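Local coordinates for protein tyrosine--tRNA ligase, mitochondrial (Coccidioides posadasii, PDB 5IJX) that probably catalyses the ATP-dependent attachment of L-tyrosine to mitochondrial tRNA(Tyr), this piece being the class I catalytic part of a longer synthetase, at residues A76-I81 with A301-K306; G144-K149 with V366-G371; R44-S49 with F87-W92. All blocks are in the same frame, centred on the assembly; numbering follows the deposited sequence.

Overall arrangement
Contacts 1 and 3 use helix 84-95 of the Rossmann-like core and the loop before it; contact 2 lies beside that helix, where helix 126-154 meets the helices that follow the KMSKS region. Contact 1 is nearest the active site: the side chain of His80 is about 8 Å from the bound tyrosine. In contact 3 the side chain of Ile89 is about 14 Å from the bound tyrosine. Contact 2 touches both others: His370 NE2 approaches Leu304 O of contact 1 at 3.2 Å, and Leu368 CD2 rests 3.8 Å from Met88 SE of contact 3. The centres of contacts 1 and 3, about 19 Å apart, mark two sites that do not touch.

Contact 1 (A76-I81 with A301-K306); sequences APSLHI and AVWLDK
Leu79 O accepts two hydrogen bonds, one from Leu304 N across the contact at 2.9 Å and one from the neighbouring hydroxyl, Ser78 OG. The hydroxyl uses a lone pair in the carbonyl plane, whereas the amide comes in tilted 31° from that plane, which lets both donors fit. Residues 80-83 spell the HIGH signature of class I synthetases, and residues 301-306 follow the KMSKS-type loop, much of it not modelled. The two segments are joined here by a single antiparallel bridge, with His80 and Trp303 as its non-hydrogen-bonded pair. Its second bond runs from Ile81 N to Val302 O at 3.0 Å, the donor almost in line with C=O (172°). Both signatures serve ATP in this enzyme class, so the bridge probably helps hold the loop after the KMSKS-type signature beside the HIGH signature.

Ser78 suits its place because a short hydroxyl can serve several partners. With OG turned away from its own N (chi1 162°), it also receives a weak bond from Asp305 N at 3.3 Å, and Gln139 on helix 126-154 bonds to it as well.

Leu304 and Ile81 bring branched apolar groups together on the buried side: Leu304 CD2 meets Ile81 CG2 at 4.1 Å, the two chains crossing at about a right angle, while Leu304 CD1 reaches Leu79 CB at 3.9 Å. Trp303 is broad enough to span back to the start of the loop. Ala76 CB sits at its rim, 3.9 Å from CZ3, and Ser78 O lies in the plane of the indole, 3.3 Å from that same carbon.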
loop_
_atom_site.group_PDB
_atom_site.type_symbol
_atom_site.label_atom_id
_atom_site.label_comp_id
_atom_site.label_asym_id
_atom_site.label_seq_id
_atom_site.Cartn_x
_atom_site.Cartn_y
_atom_site.Cartn_z
ATOM N N ALA A 76 15.116 -0.269 19.475
ATOM C CA ALA A 76 16.007 -0.339 20.610
ATOM C C ALA A 76 15.747 0.927 21.408
ATOM O O ALA A 76 15.484 1.979 20.808
ATOM C CB ALA A 76 17.482 -0.418 20.199
ATOM N N PRO A 77 15.810 0.874 22.740
ATOM C CA PRO A 77 15.588 2.098 23.522
ATOM C C PRO A 77 16.670 3.140 23.311
ATOM O O PRO A 77 16.436 4.323 23.586
ATOM C CB PRO A 77 15.573 1.585 24.964
ATOM C CG PRO A 77 16.546 0.454 24.928
ATOM C CD PRO A 77 16.320 -0.220 23.587
ATOM N N SER A 78 17.841 2.736 22.823
ATOM C CA SER A 78 18.928 3.658 22.541
ATOM C C SER A 78 19.743 3.115 21.380
ATOM O O SER A 78 19.664 1.932 21.036
ATOM C CB SER A 78 19.835 3.859 23.759
ATOM O OG SER A 78 21.078 4.418 23.365
ATOM N N LEU A 79 20.529 3.999 20.778
ATOM C CA LEU A 79 21.511 3.576 19.797
ATOM C C LEU A 79 22.665 2.854 20.488
ATOM O O LEU A 79 22.908 3.014 21.688
ATOM C CB LEU A 79 22.051 4.775 19.015
ATOM C CG LEU A 79 21.046 5.594 18.205
ATOM C CD1 LEU A 79 21.709 6.861 17.685
ATOM C CD2 LEU A 79 20.483 4.773 17.055
ATOM N N HIS A 80 23.373 2.045 19.709
ATOM C CA HIS A 80 24.595 1.389 20.141
ATOM C C HIS A 80 25.672 1.676 19.108
ATOM O O HIS A 80 25.400 2.216 18.032
ATOM C CB HIS A 80 24.392 -0.122 20.320
ATOM C CG HIS A 80 23.661 -0.769 19.187
ATOM N ND1 HIS A 80 24.307 -1.409 18.150
ATOM C CD2 HIS A 80 22.337 -0.871 18.926
ATOM C CE1 HIS A 80 23.411 -1.879 17.301
ATOM N NE2 HIS A 80 22.208 -1.566 17.748
ATOM N N ILE A 81 26.913 1.317 19.440
ATOM C CA ILE A 81 28.015 1.616 18.538
ATOM C C ILE A 81 27.803 0.970 17.174
ATOM O O ILE A 81 28.331 1.462 16.171
ATOM C CB ILE A 81 29.358 1.189 19.176
ATOM C CG1 ILE A 81 29.430 -0.329 19.355
ATOM C CG2 ILE A 81 29.537 1.898 20.517
ATOM C CD1 ILE A 81 30.759 -0.819 19.927
ATOM N N ALA A 301 26.931 -5.469 23.266
ATOM C CA ALA A 301 26.044 -4.364 22.919
ATOM C C ALA A 301 26.325 -3.152 23.805
ATOM O O ALA A 301 25.948 -3.129 24.978
ATOM C CB ALA A 301 24.592 -4.796 23.046
ATOM N N VAL A 302 26.986 -2.145 23.238
ATOM C CA VAL A 302 27.394 -0.948 23.967
ATOM C C VAL A 302 26.488 0.192 23.525
ATOM O O VAL A 302 26.527 0.615 22.362
ATOM C CB VAL A 302 28.870 -0.608 23.726
ATOM C CG1 VAL A 302 29.321 0.488 24.682
ATOM C CG2 VAL A 302 29.742 -1.850 23.879
ATOM N N TRP A 303 25.679 0.696 24.451
ATOM C CA TRP A 303 24.727 1.757 24.165
ATOM C C TRP A 303 25.411 3.123 24.154
ATOM O O TRP A 303 26.559 3.284 24.579
ATOM C CB TRP A 303 23.598 1.749 25.195
ATOM C CG TRP A 303 22.988 0.402 25.377
ATOM C CD1 TRP A 303 23.250 -0.489 26.374
ATOM C CD2 TRP A 303 22.017 -0.218 24.528
ATOM N NE1 TRP A 303 22.499 -1.625 26.202
ATOM C CE2 TRP A 303 21.732 -1.484 25.076
ATOM C CE3 TRP A 303 21.356 0.175 23.361
ATOM C CZ2 TRP A 303 20.817 -2.358 24.496
ATOM C CZ3 TRP A 303 20.449 -0.695 22.787
ATOM C CH2 TRP A 303 20.187 -1.947 23.355
ATOM N N LEU A 304 24.679 4.117 23.653
ATOM C CA LEU A 304 25.109 5.507 23.678
ATOM C C LEU A 304 24.323 6.341 24.678
ATOM O O LEU A 304 24.620 7.528 24.846
ATOM C CB LEU A 304 24.988 6.123 22.280
ATOM C CG LEU A 304 25.673 5.349 21.151
ATOM C CD1 LEU A 304 25.598 6.127 19.848
ATOM C CD2 LEU A 304 27.121 5.027 21.494
ATOM N N ASP A 305 23.324 5.755 25.334
ATOM C CA ASP A 305 22.604 6.421 26.411
ATOM C C ASP A 305 23.431 6.328 27.689
ATOM O O ASP A 305 23.790 5.228 28.123
ATOM C CB ASP A 305 21.234 5.772 26.600
ATOM C CG ASP A 305 20.296 6.610 27.447
ATOM O OD1 ASP A 305 20.756 7.224 28.432
ATOM O OD2 ASP A 305 19.089 6.652 27.124
ATOM N N LYS A 306 23.741 7.480 28.287
ATOM C CA LYS A 306 24.581 7.482 29.480
ATOM C C LYS A 306 23.955 6.668 30.607
ATOM O O LYS A 306 24.674 6.126 31.453
ATOM C CB LYS A 306 24.835 8.917 29.944
ATOM C CG LYS A 306 26.233 9.148 30.497
#

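Contact 2 (G144-K149 with V366-G371); sequences GFSFEK and VELIHG
The ring of Phe147 has a methyl on one face, Leu368 CD1, 4.2 Å from the ring centroid and 19° off the normal, a CH-pi contact. On the other side of the ring plane Gly91 CA of helix 84-95 comes to 3.6 Å from Phe147 CE1. A glycine there lets the helix backbone lie directly against the aromatic face. Met88 SE stands beyond the far rim, 4.1 Å from Phe147 CZ.

Leu368 has the length to reach across. Its CG points away from its own backbone N (chi1 172°), carrying CD1 onto the phenylalanine and also to 3.9 Å from Ser146 OG. The backbones come closest at Ser146 and Leu368, where a small side chain suits the gap. Ser146 OG points at Leu368 O, in the last turn of its helix, and is modelled as donating a hydrogen bond. The 2.4 Å separating Ser146 OG from Leu368 O is too short to be trusted, so the details of this bond are doubtful. Gly371 ends the turn with positive phi, and a CB there would press on the carbonyl O of His370.

Helix 126-154, packed against the Rossmann-like core, thus runs roughly antiparallel to helix 356-370 of the following helical region, probably the anticodon-binding part as in other tyrosyl-tRNA synthetases; their local axes are 8.9 Å apart at 139°. Glu367 strengthens the pairing by a salt bridge to Lys153 further along the first helix, while Glu148 bonds to Arg164 on strand 164-168. Helix 84-95 fills the groove on the phenylalanine side, and helix 372-381 follows directly after Gly371.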
loop_
_atom_site.group_PDB
_atom_site.type_symbol
_atom_site.label_atom_id
_atom_site.label_comp_id
_atom_site.label_asym_id
_atom_site.label_seq_id
_atom_site.Cartn_x
_atom_site.Cartn_y
_atom_site.Cartn_z
ATOM N N GLY A 144 24.202 15.398 15.726
ATOM C CA GLY A 144 24.455 16.351 14.663
ATOM C C GLY A 144 25.351 17.485 15.120
ATOM O O GLY A 144 26.465 17.660 14.610
ATOM N N PHE A 145 24.868 18.266 16.091
ATOM C CA PHE A 145 25.691 19.322 16.669
ATOM C C PHE A 145 27.027 18.768 17.138
ATOM O O PHE A 145 28.064 19.431 17.020
ATOM C CB PHE A 145 24.951 19.992 17.828
ATOM N N SER A 146 27.023 17.541 17.665
ATOM C CA SER A 146 28.271 16.915 18.081
ATOM C C SER A 146 29.218 16.746 16.899
ATOM O O SER A 146 30.419 17.015 17.016
ATOM C CB SER A 146 27.985 15.568 18.744
ATOM O OG SER A 146 29.180 14.964 19.205
ATOM N N PHE A 147 28.698 16.304 15.750
ATOM C CA PHE A 147 29.538 16.197 14.560
ATOM C C PHE A 147 30.034 17.559 14.101
ATOM O O PHE A 147 31.124 17.659 13.525
ATOM C CB PHE A 147 28.776 15.517 13.424
ATOM C CG PHE A 147 28.980 14.032 13.357
ATOM C CD1 PHE A 147 30.225 13.503 13.059
ATOM C CD2 PHE A 147 27.921 13.167 13.568
ATOM C CE1 PHE A 147 30.413 12.138 12.991
ATOM C CE2 PHE A 147 28.101 11.802 13.498
ATOM C CZ PHE A 147 29.348 11.285 13.209
ATOM N N GLU A 148 29.251 18.615 14.329
ATOM C CA GLU A 148 29.715 19.953 13.972
ATOM C C GLU A 148 30.889 20.372 14.854
ATOM O O GLU A 148 31.947 20.772 14.352
ATOM C CB GLU A 148 28.563 20.955 14.075
ATOM C CG GLU A 148 28.895 22.354 13.572
ATOM C CD GLU A 148 27.693 23.283 13.597
ATOM O OE1 GLU A 148 26.577 22.822 13.279
ATOM O OE2 GLU A 148 27.862 24.473 13.942
ATOM N N LYS A 149 30.725 20.271 16.175
ATOM C CA LYS A 149 31.795 20.582 17.119
ATOM C C LYS A 149 33.039 19.755 16.822
ATOM O O LYS A 149 34.080 20.291 16.426
ATOM C CB LYS A 149 31.335 20.322 18.558
ATOM C CG LYS A 149 30.182 21.201 19.022
ATOM C CD LYS A 149 29.640 20.751 20.374
ATOM N N VAL A 366 34.515 8.845 22.886
ATOM C CA VAL A 366 33.710 9.313 24.011
ATOM C C VAL A 366 33.482 10.813 23.915
ATOM O O VAL A 366 32.448 11.319 24.364
ATOM C CB VAL A 366 34.369 8.927 25.350
ATOM C CG1 VAL A 366 33.564 9.478 26.519
ATOM C CG2 VAL A 366 34.484 7.415 25.470
ATOM N N GLU A 367 34.438 11.552 23.348
ATOM C CA GLU A 367 34.196 12.965 23.081
ATOM C C GLU A 367 33.136 13.135 22.004
ATOM O O GLU A 367 32.203 13.932 22.153
ATOM C CB GLU A 367 35.489 13.663 22.664
ATOM C CG GLU A 367 35.279 15.126 22.278
ATOM C CD GLU A 367 36.567 15.854 21.968
ATOM O OE1 GLU A 367 37.629 15.200 21.916
ATOM O OE2 GLU A 367 36.516 17.085 21.769
ATOM N N LEU A 368 33.265 12.386 20.906
ATOM C CA LEU A 368 32.309 12.508 19.813
ATOM C C LEU A 368 30.885 12.236 20.276
ATOM O O LEU A 368 29.936 12.789 19.707
ATOM C CB LEU A 368 32.690 11.551 18.684
ATOM C CG LEU A 368 31.696 11.408 17.528
ATOM C CD1 LEU A 368 31.362 12.761 16.911
ATOM C CD2 LEU A 368 32.257 10.462 16.476
ATOM N N ILE A 369 30.710 11.405 21.297
ATOM C CA ILE A 369 29.381 10.967 21.716
ATOM C C ILE A 369 28.860 11.774 22.901
ATOM O O ILE A 369 27.731 12.264 22.874
ATOM C CB ILE A 369 29.397 9.452 22.029
ATOM C CG1 ILE A 369 29.866 8.656 20.804
ATOM C CG2 ILE A 369 28.020 8.985 22.475
ATOM C CD1 ILE A 369 29.013 8.845 19.558
ATOM N N HIS A 370 29.666 11.931 23.949
ATOM C CA HIS A 370 29.184 12.424 25.233
ATOM C C HIS A 370 29.730 13.792 25.620
ATOM O O HIS A 370 29.421 14.274 26.716
ATOM C CB HIS A 370 29.529 11.417 26.334
ATOM C CG HIS A 370 28.618 10.229 26.369
ATOM N ND1 HIS A 370 29.051 8.951 26.092
ATOM C CD2 HIS A 370 27.297 10.128 26.648
ATOM C CE1 HIS A 370 28.037 8.111 26.204
ATOM N NE2 HIS A 370 26.961 8.800 26.539
ATOM N N GLY A 371 30.522 14.425 24.772
ATOM C CA GLY A 371 31.061 15.731 25.079
ATOM C C GLY A 371 32.528 15.661 25.474
ATOM O O GLY A 371 33.057 14.615 25.860
#

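Contact 3 (R44-S49 with F87-W92); sequences RGLVNS and FMILGW
Apolar packing centres on Leu46, whose branched end lies against one side of helix 84-95. That helix is the crossover of the beta-alpha-beta unit formed by the parallel strands 67-72 and 99-104 of the Rossmann-like sheet, and residues 44-49 run beside it on their way into edge strand 49-51. Leu46 CG lies opposite its carbonyl carbon (chi1 -65°), which sends CD1 toward the helix, 3.7 Å from Trp92 CD1 and 4.0 Å from the CB of Met88, a selenomethionine in this crystal. Leucine and indole cross at about a right angle. Nearer its root, Leu46 CB touches Ile89 CG1 at 3.8 Å, the two chains sliding past each other in opposite directions. Ile89 suits a buried helix position that faces two ways, for it also reaches Ile281 and Thr283 on the central sheet. Ile89 and Met88 lie three and four residues before Trp92, which puts all three on one side of the helix.

No hydrogen bond joins the two segments. Polar interactions instead fix Arg44 from outside: its NE and NH1 donate to the carbonyl oxygens of Lys331 and Val336, and NH2 adds a weak bond to that of Thr334. These bonds probably offset the cost of burying a charge. Gly45 ends the preceding helix in a Schellman motif, its phi of 72° readily reached without a side chain. Further on, Asn48 and Ser49 face Thr282 in a classic beta bulge.

The remaining contact is between flat groups. Trp92, packed edge-to-face with Phe40, turns the rim of its indole to one face of the Arg44 guanidinium, the planes 65° apart, and places CZ2 4.0 Å from Arg44 NH2.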
loop_
_atom_site.group_PDB
_atom_site.type_symbol
_atom_site.label_atom_id
_atom_site.label_comp_id
_atom_site.label_asym_id
_atom_site.label_seq_id
_atom_site.Cartn_x
_atom_site.Cartn_y
_atom_site.Cartn_z
ATOM N N ARG A 44 39.504 4.972 4.852
ATOM C CA ARG A 44 39.092 4.883 6.247
ATOM C C ARG A 44 38.420 3.556 6.578
ATOM O O ARG A 44 38.080 3.324 7.742
ATOM C CB ARG A 44 38.139 6.034 6.598
ATOM C CG ARG A 44 38.689 7.427 6.322
ATOM C CD ARG A 44 39.884 7.777 7.201
ATOM N NE ARG A 44 39.524 7.918 8.610
ATOM C CZ ARG A 44 40.262 8.557 9.513
ATOM N NH1 ARG A 44 41.406 9.130 9.161
ATOM N NH2 ARG A 44 39.854 8.635 10.773
ATOM N N GLY A 45 38.215 2.687 5.590
ATOM C CA GLY A 45 37.611 1.395 5.845
ATOM C C GLY A 45 36.135 1.438 6.154
ATOM O O GLY A 45 35.589 0.450 6.652
ATOM N N LEU A 46 35.466 2.558 5.872
ATOM C CA LEU A 46 34.031 2.662 6.098
ATOM C C LEU A 46 33.207 2.123 4.938
ATOM O O LEU A 46 31.976 2.077 5.045
ATOM C CB LEU A 46 33.639 4.121 6.353
ATOM C CG LEU A 46 34.190 4.771 7.625
ATOM C CD1 LEU A 46 33.805 6.240 7.673
ATOM C CD2 LEU A 46 33.695 4.052 8.874
ATOM N N VAL A 47 33.841 1.715 3.846
ATOM C CA VAL A 47 33.141 1.267 2.650
ATOM C C VAL A 47 33.298 -0.245 2.581
ATOM O O VAL A 47 34.347 -0.752 2.171
ATOM C CB VAL A 47 33.678 1.942 1.384
ATOM C CG1 VAL A 47 32.925 1.446 0.154
ATOM C CG2 VAL A 47 33.572 3.455 1.505
ATOM N N ASN A 48 32.260 -0.976 2.988
ATOM C CA ASN A 48 32.265 -2.416 2.759
ATOM C C ASN A 48 31.963 -2.744 1.301
ATOM O O ASN A 48 32.561 -3.667 0.737
ATOM C CB ASN A 48 31.268 -3.116 3.680
ATOM C CG ASN A 48 31.188 -4.612 3.419
ATOM O OD1 ASN A 48 30.167 -5.119 2.950
ATOM N ND2 ASN A 48 32.272 -5.322 3.708
ATOM N N SER A 49 31.056 -2.003 0.668
ATOM C CA SER A 49 30.830 -2.180 -0.763
ATOM C C SER A 49 29.981 -1.023 -1.269
ATOM O O SER A 49 29.374 -0.280 -0.491
ATOM C CB SER A 49 30.161 -3.523 -1.078
ATOM O OG SER A 49 28.771 -3.473 -0.817
ATOM N N PHE A 87 26.618 6.464 10.154
ATOM C CA PHE A 87 26.608 7.841 10.624
ATOM C C PHE A 87 27.985 8.476 10.496
ATOM O O PHE A 87 28.100 9.639 10.089
ATOM C CB PHE A 87 26.103 7.879 12.064
ATOM C CG PHE A 87 24.662 7.454 12.205
ATOM C CD1 PHE A 87 23.759 7.679 11.178
ATOM C CD2 PHE A 87 24.214 6.824 13.354
ATOM C CE1 PHE A 87 22.445 7.295 11.295
ATOM C CE2 PHE A 87 22.892 6.435 13.473
ATOM C CZ PHE A 87 22.010 6.673 12.441
HETATM N N MSE A 88 29.039 7.731 10.817
HETATM C CA MSE A 88 30.390 8.217 10.573
HETATM C C MSE A 88 30.451 8.744 9.147
HETATM O O MSE A 88 30.816 9.903 8.929
HETATM C CB MSE A 88 31.436 7.119 10.786
HETATM C CG MSE A 88 31.620 6.679 12.235
HETATM SE SE MSE A 88 32.002 8.137 13.474
HETATM C CE MSE A 88 33.420 9.028 12.480
ATOM N N ILE A 89 30.055 7.910 8.181
ATOM C CA ILE A 89 30.042 8.358 6.791
ATOM C C ILE A 89 29.275 9.670 6.680
ATOM O O ILE A 89 29.811 10.686 6.216
ATOM C CB ILE A 89 29.460 7.265 5.872
ATOM C CG1 ILE A 89 30.436 6.083 5.796
ATOM C CG2 ILE A 89 29.164 7.829 4.476
ATOM C CD1 ILE A 89 30.055 4.987 4.806
ATOM N N LEU A 90 28.024 9.681 7.150
ATOM C CA LEU A 90 27.253 10.918 7.144
ATOM C C LEU A 90 28.073 12.058 7.730
ATOM O O LEU A 90 28.241 13.110 7.102
ATOM C CB LEU A 90 25.950 10.747 7.930
ATOM C CG LEU A 90 24.848 9.863 7.337
ATOM C CD1 LEU A 90 23.553 10.087 8.098
ATOM C CD2 LEU A 90 24.635 10.112 5.849
ATOM N N GLY A 91 28.617 11.848 8.927
ATOM C CA GLY A 91 29.458 12.839 9.565
ATOM C C GLY A 91 30.468 13.375 8.578
ATOM O O GLY A 91 30.478 14.574 8.266
ATOM N N TRP A 92 31.301 12.479 8.044
ATOM C CA TRP A 92 32.279 12.902 7.050
ATOM C C TRP A 92 31.593 13.693 5.947
ATOM O O TRP A 92 31.940 14.851 5.689
ATOM C CB TRP A 92 33.015 11.688 6.479
ATOM C CG TRP A 92 34.025 11.101 7.428
ATOM C CD1 TRP A 92 33.965 9.885 8.046
ATOM C CD2 TRP A 92 35.245 11.715 7.870
ATOM N NE1 TRP A 92 35.072 9.702 8.842
ATOM C CE2 TRP A 92 35.871 10.810 8.751
ATOM C CE3 TRP A 92 35.866 12.939 7.607
ATOM C CZ2 TRP A 92 37.086 11.090 9.365
ATOM C CZ3 TRP A 92 37.073 13.215 8.222
ATOM C CH2 TRP A 92 37.669 12.296 9.091
#